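Local coordinates for penicillin-binding protein A (Mycobacterium tuberculosis, PDB 3UN7), which probably catalyses cross-linking of the peptidoglycan cell wall as a penicillin-binding D,D-transpeptidase and takes part in regulating cell length, at residues D106-P111 against P336-S341; P111-A116 against I143-S148. All coordinates share one frame; numbering follows the deposited sequence.

Contact 1 (D106-P111 against P336-S341); sequences DTTINP and PYLVGS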
loop_
_atom_site.group_PDB
_atom_site.type_symbol
_atom_site.label_atom_id
_atom_site.label_comp_id
_atom_site.label_asym_id
_atom_site.label_seq_id
_atom_site.Cartn_x
_atom_site.Cartn_y
_atom_site.Cartn_z
ATOM N N ASP A 106 -7.041 13.368 14.233
ATOM C CA ASP A 106 -8.065 12.439 13.799
ATOM C C ASP A 106 -7.673 11.839 12.448
ATOM O O ASP A 106 -7.769 12.509 11.424
ATOM C CB ASP A 106 -9.394 13.186 13.686
ATOM C CG ASP A 106 -10.006 13.504 15.046
ATOM O OD1 ASP A 106 -9.385 13.179 16.103
ATOM O OD2 ASP A 106 -11.125 14.079 15.063
ATOM N N THR A 107 -7.201 10.596 12.454
ATOM C CA THR A 107 -6.770 9.937 11.212
ATOM C C THR A 107 -7.949 9.458 10.362
ATOM O O THR A 107 -9.095 9.443 10.802
ATOM C CB THR A 107 -5.803 8.737 11.470
ATOM O OG1 THR A 107 -6.542 7.636 12.000
ATOM C CG2 THR A 107 -4.710 9.122 12.451
ATOM N N THR A 108 -7.644 9.065 9.136
ATOM C CA THR A 108 -8.637 8.546 8.209
ATOM C C THR A 108 -8.825 7.037 8.358
ATOM O O THR A 108 -9.621 6.447 7.632
ATOM C CB THR A 108 -8.201 8.783 6.755
ATOM O OG1 THR A 108 -6.845 8.318 6.590
ATOM C CG2 THR A 108 -8.262 10.246 6.410
ATOM N N ILE A 109 -8.059 6.409 9.259
ATOM C CA ILE A 109 -8.043 4.949 9.394
ATOM C C ILE A 109 -9.399 4.461 9.880
ATOM O O ILE A 109 -9.969 5.030 10.808
ATOM C CB ILE A 109 -6.924 4.472 10.383
ATOM C CG1 ILE A 109 -5.522 4.819 9.848
ATOM C CG2 ILE A 109 -7.018 2.950 10.667
ATOM C CD1 ILE A 109 -5.083 4.026 8.624
ATOM N N ASN A 110 -9.912 3.407 9.247
ATOM C CA ASN A 110 -11.101 2.722 9.743
ATOM C C ASN A 110 -10.610 1.510 10.546
ATOM O O ASN A 110 -10.028 0.607 9.968
ATOM C CB ASN A 110 -11.998 2.302 8.561
ATOM C CG ASN A 110 -13.278 1.605 9.004
ATOM O OD1 ASN A 110 -13.292 0.859 9.987
ATOM N ND2 ASN A 110 -14.361 1.839 8.263
ATOM N N PRO A 111 -10.814 1.510 11.879
ATOM C CA PRO A 111 -10.309 0.468 12.763
ATOM C C PRO A 111 -10.742 -0.940 12.346
ATOM O O PRO A 111 -9.935 -1.862 12.420
ATOM C CB PRO A 111 -10.920 0.849 14.118
ATOM C CG PRO A 111 -11.005 2.325 14.050
ATOM C CD PRO A 111 -11.521 2.549 12.652
ATOM N N PRO A 336 -3.488 10.804 -1.661
ATOM C CA PRO A 336 -3.786 10.014 -0.470
ATOM C C PRO A 336 -3.447 10.792 0.792
ATOM O O PRO A 336 -2.456 11.536 0.845
ATOM C CB PRO A 336 -2.901 8.762 -0.610
ATOM C CG PRO A 336 -1.875 9.098 -1.597
ATOM C CD PRO A 336 -2.283 10.328 -2.372
ATOM N N TYR A 337 -4.295 10.651 1.791
ATOM C CA TYR A 337 -4.026 11.320 3.050
ATOM C C TYR A 337 -4.463 10.461 4.209
ATOM O O TYR A 337 -5.416 9.689 4.073
ATOM C CB TYR A 337 -4.685 12.702 3.098
ATOM C CG TYR A 337 -6.204 12.734 3.077
ATOM C CD1 TYR A 337 -6.930 12.927 4.256
ATOM C CD2 TYR A 337 -6.915 12.653 1.870
ATOM C CE1 TYR A 337 -8.317 12.998 4.249
ATOM C CE2 TYR A 337 -8.310 12.717 1.854
ATOM C CZ TYR A 337 -8.998 12.891 3.054
ATOM O OH TYR A 337 -10.368 12.962 3.080
ATOM N N LEU A 338 -3.761 10.636 5.340
ATOM C CA LEU A 338 -3.937 9.845 6.553
ATOM C C LEU A 338 -4.582 10.653 7.663
ATOM O O LEU A 338 -5.106 10.087 8.624
ATOM C CB LEU A 338 -2.567 9.364 7.044
ATOM C CG LEU A 338 -2.461 8.444 8.256
ATOM C CD1 LEU A 338 -3.305 7.201 7.994
ATOM C CD2 LEU A 338 -0.967 8.057 8.446
ATOM N N VAL A 339 -4.499 11.980 7.566
ATOM C CA VAL A 339 -5.031 12.848 8.613
ATOM C C VAL A 339 -6.248 13.602 8.100
ATOM O O VAL A 339 -6.131 14.429 7.207
ATOM C CB VAL A 339 -3.960 13.795 9.183
ATOM C CG1 VAL A 339 -4.578 14.729 10.274
ATOM C CG2 VAL A 339 -2.824 12.969 9.822
ATOM N N GLY A 340 -7.411 13.307 8.672
ATOM C CA GLY A 340 -8.663 13.966 8.273
ATOM C C GLY A 340 -8.859 15.325 8.907
ATOM O O GLY A 340 -9.359 16.259 8.271
ATOM N N SER A 341 -8.497 15.442 10.180
ATOM C CA SER A 341 -8.605 16.728 10.855
ATOM C C SER A 341 -7.703 16.854 12.073
ATOM O O SER A 341 -7.286 15.865 12.661
ATOM C CB SER A 341 -10.066 17.058 11.212
ATOM O OG SER A 341 -10.628 16.089 12.068
#
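D106 and T107 run antiparallel to V339–S341, and the register slips by one residue between D106 and T107. D106 N donates to S341 O at 3.0 Å, the nearly straight rung of the pair. D106 O, in return, takes two donors: G340 N at 2.9 Å and S341 N at 3.3 Å, both lying in its carbonyl plane. With G340 and S341 both opposite D106, this is a classic beta bulge. It sits where strand 104-107 lies between strands 26-28 and 339-343 in a mixed sheet, so that chain segments more than 200 residues apart become neighbours. Beyond the bulge, T108 N closes on L338 O at 2.8 Å, from 46° above the carbonyl plane, as both chains leave the ladder.

Among the side chains, T108 turns toward the partner segment. With chi1 at 50°, its OG1 lies between backbone N and carbonyl carbon and bonds to I143 O, while CG2 meets the Y337 ring at 3.5 Å from CE1. L338 starts away from the partner, yet with CG anti to its backbone N (chi1 -176°) it brings CD1 back to 3.7 Å from I109 CD1. D106 and S341 lie on the same face of the sheet, with CB of D106 3.5 Å from OG of S341. Both polar ends converge on K343, through a salt bridge from D106 OD2 and a hydrogen bond from S341 OG, and T27 OG1 holds the other carboxylate oxygen of D106.

Contact 2 (P111-A116 against I143-S148); sequences PRIQQA and ILALVS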
loop_
_atom_site.group_PDB
_atom_site.type_symbol
_atom_site.label_atom_id
_atom_site.label_comp_id
_atom_site.label_asym_id
_atom_site.label_seq_id
_atom_site.Cartn_x
_atom_site.Cartn_y
_atom_site.Cartn_z
ATOM N N PRO A 111 -10.814 1.510 11.879
ATOM C CA PRO A 111 -10.309 0.468 12.763
ATOM C C PRO A 111 -10.742 -0.940 12.346
ATOM O O PRO A 111 -9.935 -1.862 12.420
ATOM C CB PRO A 111 -10.920 0.849 14.118
ATOM C CG PRO A 111 -11.005 2.325 14.050
ATOM C CD PRO A 111 -11.521 2.549 12.652
ATOM N N ARG A 112 -11.988 -1.085 11.890
ATOM C CA ARG A 112 -12.506 -2.366 11.383
ATOM C C ARG A 112 -11.663 -2.863 10.220
ATOM O O ARG A 112 -11.324 -4.045 10.151
ATOM C CB ARG A 112 -13.961 -2.237 10.929
ATOM C CG ARG A 112 -14.918 -1.828 12.025
ATOM C CD ARG A 112 -16.363 -1.865 11.551
ATOM N NE ARG A 112 -17.036 -3.101 11.958
ATOM C CZ ARG A 112 -18.150 -3.156 12.692
ATOM N NH1 ARG A 112 -18.751 -2.039 13.097
ATOM N NH2 ARG A 112 -18.674 -4.336 13.010
ATOM N N ILE A 113 -11.296 -1.954 9.321
ATOM C CA ILE A 113 -10.512 -2.338 8.153
ATOM C C ILE A 113 -9.067 -2.658 8.563
ATOM O O ILE A 113 -8.540 -3.701 8.204
ATOM C CB ILE A 113 -10.582 -1.267 7.036
ATOM C CG1 ILE A 113 -12.054 -0.953 6.715
ATOM C CG2 ILE A 113 -9.854 -1.740 5.748
ATOM C CD1 ILE A 113 -12.229 0.162 5.679
ATOM N N GLN A 114 -8.448 -1.771 9.339
ATOM C CA GLN A 114 -7.085 -1.990 9.840
ATOM C C GLN A 114 -6.968 -3.347 10.563
ATOM O O GLN A 114 -6.029 -4.109 10.313
ATOM C CB GLN A 114 -6.688 -0.852 10.783
ATOM C CG GLN A 114 -5.255 -0.943 11.292
ATOM C CD GLN A 114 -4.270 -0.224 10.394
ATOM O OE1 GLN A 114 -4.657 0.361 9.392
ATOM N NE2 GLN A 114 -2.988 -0.250 10.764
ATOM N N GLN A 115 -7.916 -3.616 11.466
ATOM C CA GLN A 115 -7.951 -4.851 12.244
ATOM C C GLN A 115 -8.121 -6.075 11.350
ATOM O O GLN A 115 -7.425 -7.066 11.549
ATOM C CB GLN A 115 -9.038 -4.811 13.329
ATOM C CG GLN A 115 -8.916 -5.921 14.402
ATOM C CD GLN A 115 -7.693 -5.734 15.291
ATOM O OE1 GLN A 115 -7.475 -4.649 15.824
ATOM N NE2 GLN A 115 -6.876 -6.786 15.431
ATOM N N ALA A 116 -8.998 -5.991 10.342
ATOM C CA ALA A 116 -9.164 -7.099 9.395
ATOM C C ALA A 116 -7.895 -7.374 8.597
ATOM O O ALA A 116 -7.528 -8.519 8.394
ATOM C CB ALA A 116 -10.337 -6.841 8.459
ATOM N N ILE A 143 -6.794 7.251 3.461
ATOM C CA ILE A 143 -6.063 5.998 3.739
ATOM C C ILE A 143 -6.851 5.319 4.852
ATOM O O ILE A 143 -6.921 5.829 5.968
ATOM C CB ILE A 143 -4.556 6.248 4.106
ATOM C CG1 ILE A 143 -3.784 6.761 2.872
ATOM C CG2 ILE A 143 -3.886 4.973 4.660
ATOM C CD1 ILE A 143 -2.389 7.308 3.198
ATOM N N LEU A 144 -7.491 4.201 4.518
ATOM C CA LEU A 144 -8.416 3.521 5.427
ATOM C C LEU A 144 -7.721 2.419 6.230
ATOM O O LEU A 144 -8.189 2.023 7.293
ATOM C CB LEU A 144 -9.617 2.955 4.646
ATOM C CG LEU A 144 -10.406 3.918 3.748
ATOM C CD1 LEU A 144 -11.409 3.155 2.863
ATOM C CD2 LEU A 144 -11.138 4.972 4.566
ATOM N N ALA A 145 -6.592 1.944 5.716
ATOM C CA ALA A 145 -5.771 1.009 6.446
ATOM C C ALA A 145 -4.364 1.124 5.933
ATOM O O ALA A 145 -4.133 1.338 4.734
ATOM C CB ALA A 145 -6.286 -0.443 6.290
ATOM N N LEU A 146 -3.431 0.983 6.866
ATOM C CA LEU A 146 -2.015 0.993 6.587
ATOM C C LEU A 146 -1.425 -0.051 7.523
ATOM O O LEU A 146 -1.177 0.223 8.689
ATOM C CB LEU A 146 -1.442 2.383 6.870
ATOM C CG LEU A 146 -0.120 2.775 6.216
ATOM C CD1 LEU A 146 -0.281 2.893 4.696
ATOM C CD2 LEU A 146 0.370 4.114 6.819
ATOM N N VAL A 147 -1.281 -1.265 7.013
ATOM C CA VAL A 147 -0.858 -2.420 7.809
ATOM C C VAL A 147 0.527 -2.879 7.383
ATOM O O VAL A 147 0.817 -2.968 6.198
ATOM C CB VAL A 147 -1.863 -3.582 7.710
ATOM C CG1 VAL A 147 -1.361 -4.801 8.492
ATOM C CG2 VAL A 147 -3.231 -3.151 8.267
ATOM N N SER A 148 1.388 -3.146 8.361
ATOM C CA SER A 148 2.715 -3.705 8.083
ATOM C C SER A 148 2.935 -4.884 9.024
ATOM O O SER A 148 2.464 -4.867 10.168
ATOM C CB SER A 148 3.803 -2.632 8.247
ATOM O OG SER A 148 5.048 -3.082 7.725
#
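The side-chain amide of Q114 reaches across to the backbone of L146 and engages both of its polar atoms. OE1 of Q114 accepts from L146 N at 2.9 Å, a nearly straight bond, while NE2 of Q114 donates to L146 O at 2.8 Å, well above that carbonyl's plane. The two bonds resemble those a neighbouring strand would make to L146, on the outermost strand of its antiparallel sheet within this chain. The glutamine chain leaves the helix extended at chi1 (-176°) and turns at chi2 (90°). V147 packs alongside, its CG2 3.8 Å from Q114 CD, with the two side chains running past each other in opposite directions. I113, one residue earlier on the helix, packs its CG2 3.8 Å from A145 CB, and its CD1 meets L144 CB at 4.0 Å.

Further out, V54 O also accepts from Q114 NE2, so the amide nitrogen is held by two carbonyls. L144 and A145 both face A135 of strand 131-136 in a classic beta bulge. The axes of segments 111-116 and 143-148 come within 6.8 Å and run 27° apart in the same general direction. Helix 111-123 thus packs, with helix 446-458, on the antiparallel sheet of the transpeptidase domain, I113 also touching V453 and A457 of that helix and Q114 touching Y55 of helix 52-59.

Contacts 1 and 2 lie about 11 Å apart, centre to centre, and share P111, where the loop after strand 104-107 enters helix 111-123. Contact 2 falls within the sequence span that contact 1 brings together. The two are also joined directly at I143: its N lies 2.9 Å from Y337 O, a probable hydrogen bond, and its O, the partner of the T108 hydroxyl, is 2.6 Å from T108 OG1. I109 CG2 adds packing at 3.7 Å from L144 O. The mixed sheet of contact 1 is in this way tied to the edge of the transpeptidase sheet in contact 2. Neither contact lies at S193, the probable acyl-ester nucleophile.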